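Local coordinates for protein neurotoxin (Clostridium botulinum, PDB 3N7L) that probably binds gangliosides on nerve cells through the receptor-binding domain of a botulinum neurotoxin of serotype D/C, at residues Thr295-Thr307 and Met339-Pro352. Residues are numbered along the deposited sequence; the frame is centred on the assembly and turned at random.
Sequences TRVRGENVLYFNT and MDEIRKYGSFIIQP
The Tyr304 ring meets Met339 and Ile342 of helix 339-345. The Met339 sulfur lies 4.6 Å from the ring centroid, oblique to it, a Met-aromatic contact. The Met339 chain bends twice, at chi2 and chi3, and this brings CE to 3.4 Å from Tyr304 OH. Ile342 reaches the other end of the residue: its CG2 approaches Tyr304 CB at 3.6 Å, and its CD1 lies beside Tyr304 CD2 and CE2. With Tyr304 CG between the backbone N and the carbonyl carbon (chi1 64°), the ring lies against Ile342 and Met339. Asn306 ND2 lies at the ring edge, in plane.

The rings of Phe305 and Phe348 meet obliquely, planes 55° apart. Phe348 CD1 comes to the edge of the Phe305 ring, 3.8 Å from Phe305 CE1. Leu303 O lies at the edge of the Phe348 ring.

Leu303 and Phe348 form an antiparallel hydrogen-bonded pair. Leu303 N to Phe348 O and Phe348 N to Leu303 O are both 2.7 Å, the second nearly straight at 174°. Ile350 N adds a longer bond to Asn301 O. Leu303 CD2 packs on Ile350 CG2 at 4.0 Å, and Val297 CG1 touches the same methyl. A water takes the Phe305 N-H and donates to Gly346 O, bridging the two segments beyond the Leu303-Phe348 pair. Ser347 OG and Gly346 N grip Ile342 O from opposite faces of its plane. This ties Ile342 of the helix to Gly346 and Ser347, which follow it.

The Glu300 carboxylate lies against Ile349 CG2, and its OE2 has a salt bridge to Arg373. Strand 302-308 also pairs with strands 283-287 and 313-318, and strand 348-354 with 359-366. Phe305 also touches Leu316 and Leu363 of strands 313-318 and 359-366. The contact thus joins neighbouring strands of the C-terminal beta-trefoil, with helix 339-345 packed against Tyr304.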
# COMPACT_ATOMS: atom_id res chain seq x y z
N THR A 295 14.12 -10.50 -9.52
CA THR A 295 13.21 -11.10 -8.54
C THR A 295 11.89 -10.33 -8.37
O THR A 295 10.91 -10.87 -7.87
CB THR A 295 13.90 -11.26 -7.15
OG1 THR A 295 15.07 -12.07 -7.30
CG2 THR A 295 12.97 -11.94 -6.16
N ARG A 296 11.86 -9.07 -8.80
CA ARG A 296 10.64 -8.27 -8.69
C ARG A 296 9.71 -8.53 -9.88
O ARG A 296 10.18 -8.71 -11.01
CB ARG A 296 10.96 -6.78 -8.64
CG ARG A 296 11.81 -6.36 -7.45
CD ARG A 296 12.08 -4.85 -7.46
NE ARG A 296 12.79 -4.42 -6.26
CZ ARG A 296 14.09 -4.60 -6.03
NH1 ARG A 296 14.85 -5.21 -6.93
NH2 ARG A 296 14.62 -4.20 -4.89
N VAL A 297 8.41 -8.56 -9.62
CA VAL A 297 7.42 -8.79 -10.67
C VAL A 297 7.10 -7.44 -11.34
O VAL A 297 6.73 -6.48 -10.66
CB VAL A 297 6.12 -9.39 -10.10
CG1 VAL A 297 5.13 -9.67 -11.21
CG2 VAL A 297 6.44 -10.67 -9.31
N ARG A 298 7.25 -7.39 -12.66
CA ARG A 298 6.99 -6.16 -13.40
C ARG A 298 5.90 -6.30 -14.45
O ARG A 298 5.58 -7.40 -14.88
CB ARG A 298 8.28 -5.68 -14.08
CG ARG A 298 9.36 -5.24 -13.12
CD ARG A 298 10.52 -4.55 -13.85
NE ARG A 298 11.47 -3.96 -12.93
CZ ARG A 298 12.29 -4.66 -12.16
NH1 ARG A 298 12.26 -5.99 -12.23
NH2 ARG A 298 13.12 -4.06 -11.32
N GLY A 299 5.36 -5.15 -14.85
CA GLY A 299 4.30 -5.09 -15.85
C GLY A 299 4.19 -6.25 -16.82
O GLY A 299 3.79 -7.35 -16.44
N GLU A 300 4.55 -6.03 -18.07
CA GLU A 300 4.44 -7.06 -19.10
C GLU A 300 5.12 -8.42 -18.90
O GLU A 300 5.31 -9.15 -19.87
CB GLU A 300 4.90 -6.47 -20.44
CG GLU A 300 3.91 -5.48 -21.03
CD GLU A 300 2.63 -6.16 -21.46
OE1 GLU A 300 2.67 -6.96 -22.41
OE2 GLU A 300 1.58 -5.90 -20.83
N ASN A 301 5.47 -8.77 -17.67
CA ASN A 301 6.10 -10.08 -17.43
C ASN A 301 5.12 -11.22 -17.68
O ASN A 301 3.91 -11.08 -17.45
CB ASN A 301 6.58 -10.20 -15.97
CG ASN A 301 7.82 -9.38 -15.68
OD1 ASN A 301 8.29 -8.60 -16.51
ND2 ASN A 301 8.37 -9.56 -14.49
N VAL A 302 5.63 -12.35 -18.17
CA VAL A 302 4.81 -13.53 -18.40
C VAL A 302 5.18 -14.45 -17.24
O VAL A 302 6.36 -14.68 -16.98
CB VAL A 302 5.13 -14.21 -19.74
CG1 VAL A 302 4.17 -15.38 -19.98
CG2 VAL A 302 5.00 -13.20 -20.88
N LEU A 303 4.18 -14.97 -16.54
CA LEU A 303 4.43 -15.81 -15.36
C LEU A 303 3.37 -16.88 -15.13
O LEU A 303 2.40 -16.99 -15.89
CB LEU A 303 4.51 -14.90 -14.13
CG LEU A 303 3.34 -13.89 -14.02
CD1 LEU A 303 2.09 -14.57 -13.52
CD2 LEU A 303 3.72 -12.74 -13.08
N TYR A 304 3.56 -17.69 -14.09
CA TYR A 304 2.58 -18.71 -13.73
C TYR A 304 2.52 -18.84 -12.21
O TYR A 304 3.35 -18.26 -11.49
CB TYR A 304 2.88 -20.07 -14.40
CG TYR A 304 4.17 -20.76 -13.99
CD1 TYR A 304 5.38 -20.42 -14.58
CD2 TYR A 304 4.16 -21.79 -13.04
CE1 TYR A 304 6.57 -21.08 -14.24
CE2 TYR A 304 5.34 -22.46 -12.69
CZ TYR A 304 6.53 -22.10 -13.29
OH TYR A 304 7.70 -22.75 -12.95
N PHE A 305 1.53 -19.57 -11.71
CA PHE A 305 1.36 -19.72 -10.27
C PHE A 305 1.45 -21.14 -9.75
O PHE A 305 0.81 -22.04 -10.29
CB PHE A 305 0.01 -19.13 -9.84
CG PHE A 305 -0.18 -17.69 -10.23
CD1 PHE A 305 -0.85 -17.37 -11.41
CD2 PHE A 305 0.29 -16.66 -9.42
CE1 PHE A 305 -1.04 -16.03 -11.78
CE2 PHE A 305 0.11 -15.33 -9.78
CZ PHE A 305 -0.56 -15.01 -10.96
N ASN A 306 2.23 -21.33 -8.70
CA ASN A 306 2.38 -22.63 -8.06
C ASN A 306 1.68 -22.54 -6.71
O ASN A 306 1.51 -21.45 -6.16
CB ASN A 306 3.87 -22.95 -7.81
CG ASN A 306 4.52 -23.70 -8.95
OD1 ASN A 306 5.74 -23.76 -9.04
ND2 ASN A 306 3.71 -24.29 -9.81
N THR A 307 1.25 -23.68 -6.17
CA THR A 307 0.62 -23.70 -4.86
C THR A 307 0.76 -25.08 -4.23
O THR A 307 0.56 -26.09 -4.89
CB THR A 307 -0.88 -23.32 -4.91
OG1 THR A 307 -1.43 -23.38 -3.59
CG2 THR A 307 -1.65 -24.27 -5.83
N MET A 339 5.60 -28.37 -17.58
CA MET A 339 5.78 -27.03 -18.14
C MET A 339 5.10 -26.78 -19.49
O MET A 339 4.53 -25.70 -19.70
CB MET A 339 7.27 -26.71 -18.23
CG MET A 339 7.60 -25.22 -18.36
SD MET A 339 6.88 -24.18 -17.04
CE MET A 339 7.61 -24.93 -15.60
N ASP A 340 5.17 -27.74 -20.40
CA ASP A 340 4.53 -27.58 -21.71
C ASP A 340 3.04 -27.28 -21.54
O ASP A 340 2.47 -26.49 -22.29
CB ASP A 340 4.71 -28.83 -22.57
CG ASP A 340 6.10 -28.95 -23.17
OD1 ASP A 340 6.40 -29.99 -23.80
OD2 ASP A 340 6.91 -28.01 -23.01
N GLU A 341 2.42 -27.90 -20.54
CA GLU A 341 1.00 -27.68 -20.29
C GLU A 341 0.77 -26.31 -19.64
O GLU A 341 -0.22 -25.63 -19.92
CB GLU A 341 0.43 -28.78 -19.39
CG GLU A 341 0.49 -30.17 -20.02
CD GLU A 341 -0.12 -30.20 -21.41
OE1 GLU A 341 -1.33 -29.89 -21.54
OE2 GLU A 341 0.60 -30.53 -22.38
N ILE A 342 1.68 -25.91 -18.76
CA ILE A 342 1.57 -24.61 -18.10
C ILE A 342 1.63 -23.47 -19.13
O ILE A 342 0.87 -22.51 -19.05
CB ILE A 342 2.69 -24.41 -17.06
CG1 ILE A 342 2.49 -25.39 -15.90
CG2 ILE A 342 2.70 -22.96 -16.57
CD1 ILE A 342 3.57 -25.31 -14.83
N ARG A 343 2.54 -23.60 -20.09
CA ARG A 343 2.70 -22.57 -21.11
C ARG A 343 1.43 -22.38 -21.94
O ARG A 343 1.15 -21.27 -22.41
CB ARG A 343 3.88 -22.93 -22.03
CG ARG A 343 5.20 -23.08 -21.29
CD ARG A 343 6.31 -23.57 -22.21
NE ARG A 343 6.86 -22.48 -23.01
CZ ARG A 343 7.68 -21.55 -22.53
NH1 ARG A 343 8.06 -21.58 -21.26
NH2 ARG A 343 8.13 -20.59 -23.33
N LYS A 344 0.66 -23.45 -22.10
CA LYS A 344 -0.56 -23.37 -22.89
C LYS A 344 -1.83 -23.07 -22.10
O LYS A 344 -2.74 -22.42 -22.61
CB LYS A 344 -0.77 -24.67 -23.67
CG LYS A 344 0.33 -24.97 -24.68
CD LYS A 344 0.06 -26.25 -25.44
CE LYS A 344 0.06 -27.46 -24.52
NZ LYS A 344 -0.04 -28.73 -25.29
N TYR A 345 -1.90 -23.54 -20.86
CA TYR A 345 -3.11 -23.34 -20.08
C TYR A 345 -3.00 -22.57 -18.77
O TYR A 345 -4.02 -22.30 -18.14
CB TYR A 345 -3.76 -24.69 -19.81
CG TYR A 345 -3.90 -25.54 -21.04
CD1 TYR A 345 -4.61 -25.07 -22.15
CD2 TYR A 345 -3.31 -26.79 -21.12
CE1 TYR A 345 -4.72 -25.83 -23.31
CE2 TYR A 345 -3.41 -27.57 -22.27
CZ TYR A 345 -4.12 -27.08 -23.36
OH TYR A 345 -4.23 -27.84 -24.50
N GLY A 346 -1.79 -22.22 -18.35
CA GLY A 346 -1.65 -21.52 -17.09
C GLY A 346 -0.66 -20.37 -17.02
O GLY A 346 -0.19 -20.03 -15.94
N SER A 347 -0.35 -19.77 -18.16
CA SER A 347 0.59 -18.65 -18.19
C SER A 347 -0.13 -17.32 -18.31
O SER A 347 -1.08 -17.19 -19.09
CB SER A 347 1.58 -18.84 -19.35
OG SER A 347 2.28 -20.06 -19.19
N PHE A 348 0.32 -16.34 -17.53
CA PHE A 348 -0.31 -15.02 -17.55
C PHE A 348 0.64 -13.86 -17.77
O PHE A 348 1.84 -13.93 -17.49
CB PHE A 348 -1.06 -14.77 -16.23
CG PHE A 348 -2.15 -15.76 -15.96
CD1 PHE A 348 -1.85 -17.00 -15.41
CD2 PHE A 348 -3.47 -15.46 -16.27
CE1 PHE A 348 -2.86 -17.94 -15.19
CE2 PHE A 348 -4.49 -16.40 -16.05
CZ PHE A 348 -4.18 -17.64 -15.51
N ILE A 349 0.07 -12.77 -18.27
CA ILE A 349 0.78 -11.53 -18.51
C ILE A 349 0.19 -10.63 -17.44
O ILE A 349 -1.02 -10.45 -17.38
CB ILE A 349 0.43 -10.96 -19.89
CG1 ILE A 349 0.84 -11.96 -20.97
CG2 ILE A 349 1.13 -9.62 -20.09
CD1 ILE A 349 0.11 -11.75 -22.27
N ILE A 350 1.03 -10.09 -16.58
CA ILE A 350 0.54 -9.25 -15.49
C ILE A 350 0.68 -7.77 -15.77
O ILE A 350 1.58 -7.34 -16.48
CB ILE A 350 1.29 -9.57 -14.17
CG1 ILE A 350 0.58 -8.93 -12.98
CG2 ILE A 350 2.72 -9.04 -14.24
CD1 ILE A 350 1.11 -9.41 -11.63
N GLN A 351 -0.22 -6.98 -15.20
CA GLN A 351 -0.17 -5.54 -15.37
C GLN A 351 -0.53 -4.90 -14.03
O GLN A 351 -1.51 -5.29 -13.40
CB GLN A 351 -1.17 -5.10 -16.44
CG GLN A 351 -0.93 -3.69 -16.93
CD GLN A 351 0.43 -3.52 -17.60
OE1 GLN A 351 1.00 -2.44 -17.59
NE2 GLN A 351 0.93 -4.60 -18.20
N PRO A 352 0.27 -3.94 -13.56
CA PRO A 352 -0.06 -3.31 -12.27
C PRO A 352 -1.37 -2.53 -12.36
O PRO A 352 -1.71 -1.99 -13.41
CB PRO A 352 1.15 -2.42 -12.00
CG PRO A 352 1.63 -2.05 -13.39
CD PRO A 352 1.52 -3.37 -14.12
O HOH W 1 -0.46 -20.60 -13.40